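Long-range contacts in beta-phenylalanine aminotransferase (Variovorax paradoxus, PDB 4AO9), which probably transfers the amino group of beta-phenylalanine to a keto acid, using pyridoxal-5'-phosphate as cofactor: residues P203-Q208 against P237-F242; T209-I214 against L246-T251. All coordinates share one frame; numbering follows the deposited sequence.

Contact 1 (P203-Q208 against P237-F242); sequences PYNDAQ and PGQPDF
The backbones of 203-208 and 237-242 come closest where two helices begin, with the CA atoms of Ala207 and Phe242 4.3 Å apart. This lies in the large, PLP-binding domain of a class-III aminotransferase, which has the fold-type I architecture of PLP enzymes. Residues Pro203 to Asp206 form a type II beta turn, and the Phe242 ring packs under it. The backbone N of Asn205 sits over the centre of that ring, 3.3 Å above its plane. Phe242 also turns its edge to the face of Tyr204 in a T-shaped stack, with ring centroids 5.2 Å apart and planes at 67°. Tyr204 reaches this position with CG anti to the backbone N (chi1 -163°). Its hydroxyl is hydrogen-bonded to Glu227 O, from a residue of the PLP pocket. Phe242 also forms an edge-to-face pair with Phe175.

The Asn205 amide uses both ends to grip the backbone just before helix 240-253. ND2 donates to Pro237 O at 3.0 Å, and the acceptor lies in the amide plane. ND2 also bonds to Arg388 O. OD1 accepts a nearly straight bond (175°) from Gln239 N, the N-cap residue of helix 240-253. One water accepts from Ala207 N at 2.9 Å and donates to Asn205 O and to Asp241 OD2.

Contact 2 (T209-I214 against L246-T251); sequences TARAQI and LRESAT
The guanidinium of Arg211 meets Glu248 at its edge, with the carboxylate carbon CD in its plane. NH1 and NH2 both point end-on at a single oxygen, Glu248 OE1. The distances are 3.0 Å from NH1 to OE1 and 2.9 Å from NH2 to OE1. The acceptor is only 5° out of the guanidinium plane, but the carboxylate is turned 46° against that plane. NH1 therefore meets the anti lone pair of OE1, while NH2 comes from above the carboxylate plane. This forked salt bridge leaves the other oxygen, OE2, to accept from Gln244 NE2 one turn back. Arg211 spans the distance with an extended chain from CG to NE.

The two segments belong to helices 207-216 and 240-253, which run almost parallel here, at 9°, with axes 9.4 Å apart. Both pack on the central, mostly parallel sheet of the PLP-binding domain, as in the alpha/beta/alpha large domain of fold-type I enzymes. Ile214 touches Ile221 and Val224 of strand 221-226, and Leu246 touches Val226 of the same strand.

Apolar side chains meet on the side facing the sheet. Leu246 CD2 lies 3.6 Å from Ala210 CB, and it also touches Ile214 CD1. The Ile214 and Leu246 side chains cross at about a right angle. Ile214 places CG2 anti to its own backbone N, and this methyl rests 3.7 Å from Ser249 CB. Ser249 is buried and faces the first helix. Its OG is hydrogen-bonded to Ala245 O within its own helix, which satisfies the hydroxyl. The same OG lies alongside Arg211, 3.6 Å from CA and 3.7 Å from CG.

Overall arrangement
From the N terminus, the chain leaves strand 198-202 and enters contact 1 at 203-208. Helix 207-216 then carries it straight into contact 2 at 209-214. After strand 221-226 it returns through 237-242 to close contact 1, then through 246-251 to close contact 2. The two closures therefore cross rather than nest. Contact 1 joins the N-terminal ends of helices 207-216 and 240-253, and contact 2 joins the turns that follow. Their centres are 11 Å apart, and Phe242 CE1 reaches Ala210 CB at 4.2 Å. Together they tie the two helices side by side next to the seven-stranded sheet, with contact 1 nearer the centre of the chain.

Contact 1 (P203-Q208 against P237-F242)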
# COMPACT_ATOMS: atom_id res chain seq x y z
N PRO A 203 28.53 -1.67 2.58
CA PRO A 203 28.71 -1.21 1.20
C PRO A 203 28.25 -2.23 0.16
O PRO A 203 28.59 -3.40 0.24
CB PRO A 203 30.23 -1.00 1.09
CG PRO A 203 30.76 -1.13 2.48
CD PRO A 203 29.80 -1.92 3.28
N TYR A 204 27.46 -1.78 -0.81
CA TYR A 204 27.07 -2.66 -1.91
C TYR A 204 28.29 -3.13 -2.70
O TYR A 204 29.24 -2.37 -2.91
CB TYR A 204 26.10 -1.93 -2.84
CG TYR A 204 25.30 -2.82 -3.77
CD1 TYR A 204 24.31 -3.67 -3.28
CD2 TYR A 204 25.51 -2.78 -5.15
CE1 TYR A 204 23.55 -4.46 -4.14
CE2 TYR A 204 24.75 -3.57 -6.02
CZ TYR A 204 23.77 -4.40 -5.51
OH TYR A 204 23.01 -5.18 -6.35
N ASN A 205 28.27 -4.39 -3.11
CA ASN A 205 29.33 -4.99 -3.93
C ASN A 205 30.69 -5.11 -3.26
O ASN A 205 31.70 -5.23 -3.94
CB ASN A 205 29.43 -4.29 -5.31
CG ASN A 205 28.47 -4.87 -6.31
OD1 ASN A 205 28.11 -6.04 -6.21
ND2 ASN A 205 28.05 -4.07 -7.29
N ASP A 206 30.70 -5.08 -1.94
CA ASP A 206 31.92 -5.35 -1.17
C ASP A 206 31.77 -6.69 -0.47
O ASP A 206 31.24 -6.77 0.65
CB ASP A 206 32.16 -4.21 -0.18
CG ASP A 206 33.48 -4.35 0.57
OD1 ASP A 206 34.09 -5.45 0.56
OD2 ASP A 206 33.89 -3.34 1.18
N ALA A 207 32.23 -7.74 -1.13
CA ALA A 207 32.10 -9.10 -0.62
C ALA A 207 32.86 -9.30 0.69
O ALA A 207 32.35 -9.95 1.61
CB ALA A 207 32.58 -10.13 -1.67
N GLN A 208 34.06 -8.73 0.78
CA GLN A 208 34.93 -8.95 1.92
C GLN A 208 34.32 -8.33 3.18
O GLN A 208 34.26 -8.98 4.23
CB GLN A 208 36.32 -8.38 1.64
CG GLN A 208 37.37 -8.63 2.69
CD GLN A 208 38.70 -7.99 2.32
OE1 GLN A 208 39.34 -8.38 1.34
NE2 GLN A 208 39.13 -7.00 3.10
N PRO A 237 24.38 -3.40 -11.15
CA PRO A 237 24.34 -4.85 -10.96
C PRO A 237 25.12 -5.31 -9.74
O PRO A 237 26.24 -4.85 -9.49
CB PRO A 237 25.00 -5.39 -12.25
CG PRO A 237 24.73 -4.31 -13.24
CD PRO A 237 24.93 -3.05 -12.47
N GLY A 238 24.50 -6.21 -8.97
CA GLY A 238 25.21 -6.92 -7.90
C GLY A 238 26.13 -7.93 -8.54
O GLY A 238 25.72 -8.70 -9.41
N GLN A 239 27.38 -7.92 -8.10
CA GLN A 239 28.37 -8.82 -8.67
C GLN A 239 28.20 -10.23 -8.10
O GLN A 239 27.84 -10.38 -6.94
CB GLN A 239 29.78 -8.28 -8.42
CG GLN A 239 30.03 -6.93 -9.09
CD GLN A 239 29.78 -6.94 -10.60
OE1 GLN A 239 28.91 -6.22 -11.11
NE2 GLN A 239 30.52 -7.76 -11.32
N PRO A 240 28.43 -11.28 -8.92
CA PRO A 240 28.31 -12.67 -8.47
C PRO A 240 29.04 -12.98 -7.15
O PRO A 240 28.46 -13.63 -6.27
CB PRO A 240 28.93 -13.46 -9.62
CG PRO A 240 28.59 -12.64 -10.82
CD PRO A 240 28.65 -11.20 -10.38
N ASP A 241 30.28 -12.51 -7.01
CA ASP A 241 31.08 -12.79 -5.79
C ASP A 241 30.40 -12.23 -4.54
O ASP A 241 30.38 -12.87 -3.49
CB ASP A 241 32.53 -12.30 -5.93
CG ASP A 241 32.68 -10.77 -5.85
OD1 ASP A 241 31.86 -10.03 -6.44
OD2 ASP A 241 33.65 -10.30 -5.21
N PHE A 242 29.83 -11.03 -4.68
CA PHE A 242 29.18 -10.34 -3.59
C PHE A 242 27.88 -11.03 -3.22
O PHE A 242 27.65 -11.33 -2.04
CB PHE A 242 28.93 -8.88 -4.02
CG PHE A 242 27.99 -8.12 -3.13
CD1 PHE A 242 28.36 -7.79 -1.82
CD2 PHE A 242 26.76 -7.72 -3.60
CE1 PHE A 242 27.51 -7.08 -1.00
CE2 PHE A 242 25.89 -7.00 -2.78
CZ PHE A 242 26.26 -6.68 -1.48
O HOH W 1 33.86 -7.53 -3.57

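Contact 2 (T209-I214 against L246-T251)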
# COMPACT_ATOMS: atom_id res chain seq x y z
N THR A 209 33.85 -7.09 3.06
CA THR A 209 33.21 -6.42 4.19
C THR A 209 31.91 -7.14 4.59
O THR A 209 31.63 -7.30 5.79
CB THR A 209 32.95 -4.92 3.91
OG1 THR A 209 34.20 -4.26 3.66
CG2 THR A 209 32.26 -4.25 5.07
N ALA A 210 31.14 -7.58 3.60
CA ALA A 210 29.90 -8.31 3.88
C ALA A 210 30.16 -9.58 4.69
O ALA A 210 29.52 -9.80 5.71
CB ALA A 210 29.17 -8.63 2.58
N ARG A 211 31.10 -10.41 4.24
CA ARG A 211 31.45 -11.63 4.98
C ARG A 211 31.90 -11.30 6.39
O ARG A 211 31.44 -11.90 7.35
CB ARG A 211 32.57 -12.40 4.27
CG ARG A 211 32.16 -13.03 2.96
CD ARG A 211 33.26 -13.97 2.45
NE ARG A 211 32.97 -14.52 1.13
CZ ARG A 211 32.26 -15.63 0.91
NH1 ARG A 211 31.75 -16.32 1.93
NH2 ARG A 211 32.05 -16.04 -0.33
N ALA A 212 32.80 -10.32 6.51
CA ALA A 212 33.37 -9.98 7.82
C ALA A 212 32.33 -9.45 8.80
O ALA A 212 32.29 -9.87 9.96
CB ALA A 212 34.51 -8.96 7.66
N GLN A 213 31.49 -8.54 8.33
CA GLN A 213 30.51 -7.92 9.22
C GLN A 213 29.33 -8.83 9.53
O GLN A 213 28.84 -8.83 10.66
CB GLN A 213 30.06 -6.58 8.67
CG GLN A 213 31.19 -5.53 8.66
CD GLN A 213 31.96 -5.45 9.97
OE1 GLN A 213 31.37 -5.25 11.03
NE2 GLN A 213 33.28 -5.61 9.90
N ILE A 214 28.90 -9.63 8.56
CA ILE A 214 27.84 -10.61 8.84
C ILE A 214 28.32 -11.67 9.85
O ILE A 214 27.61 -11.98 10.81
CB ILE A 214 27.26 -11.24 7.56
CG1 ILE A 214 26.53 -10.16 6.75
CG2 ILE A 214 26.32 -12.40 7.91
CD1 ILE A 214 26.23 -10.57 5.32
N LEU A 246 26.81 -13.12 0.25
CA LEU A 246 25.63 -12.89 1.09
C LEU A 246 24.88 -14.18 1.40
O LEU A 246 24.48 -14.42 2.54
CB LEU A 246 24.69 -11.88 0.41
CG LEU A 246 25.27 -10.50 0.12
CD1 LEU A 246 24.15 -9.57 -0.33
CD2 LEU A 246 26.04 -9.90 1.30
N ARG A 247 24.68 -15.01 0.38
CA ARG A 247 24.01 -16.29 0.57
C ARG A 247 24.79 -17.17 1.53
O ARG A 247 24.23 -17.73 2.48
CB ARG A 247 23.79 -16.98 -0.80
CG ARG A 247 23.25 -18.43 -0.73
CD ARG A 247 21.79 -18.51 -0.27
NE ARG A 247 21.65 -18.38 1.18
CZ ARG A 247 20.50 -18.26 1.83
NH1 ARG A 247 19.34 -18.22 1.17
NH2 ARG A 247 20.50 -18.15 3.16
N GLU A 248 26.11 -17.26 1.31
CA GLU A 248 26.93 -18.11 2.17
C GLU A 248 26.98 -17.62 3.61
O GLU A 248 26.86 -18.42 4.54
CB GLU A 248 28.34 -18.23 1.59
CG GLU A 248 28.37 -19.11 0.35
CD GLU A 248 29.72 -19.11 -0.36
OE1 GLU A 248 30.70 -18.52 0.15
OE2 GLU A 248 29.78 -19.71 -1.46
N SER A 249 27.16 -16.31 3.78
CA SER A 249 27.26 -15.71 5.11
C SER A 249 25.94 -15.82 5.88
O SER A 249 25.93 -16.18 7.06
CB SER A 249 27.71 -14.24 5.00
OG SER A 249 28.98 -14.15 4.39
N ALA A 250 24.82 -15.55 5.21
CA ALA A 250 23.51 -15.68 5.83
C ALA A 250 23.29 -17.12 6.31
O ALA A 250 22.90 -17.35 7.45
CB ALA A 250 22.40 -15.26 4.88
N THR A 251 23.58 -18.09 5.45
CA THR A 251 23.46 -19.49 5.85
C THR A 251 24.36 -19.83 7.04
O THR A 251 23.92 -20.48 7.98
CB THR A 251 23.74 -20.41 4.66
OG1 THR A 251 22.76 -20.14 3.65
CG2 THR A 251 23.66 -21.87 5.06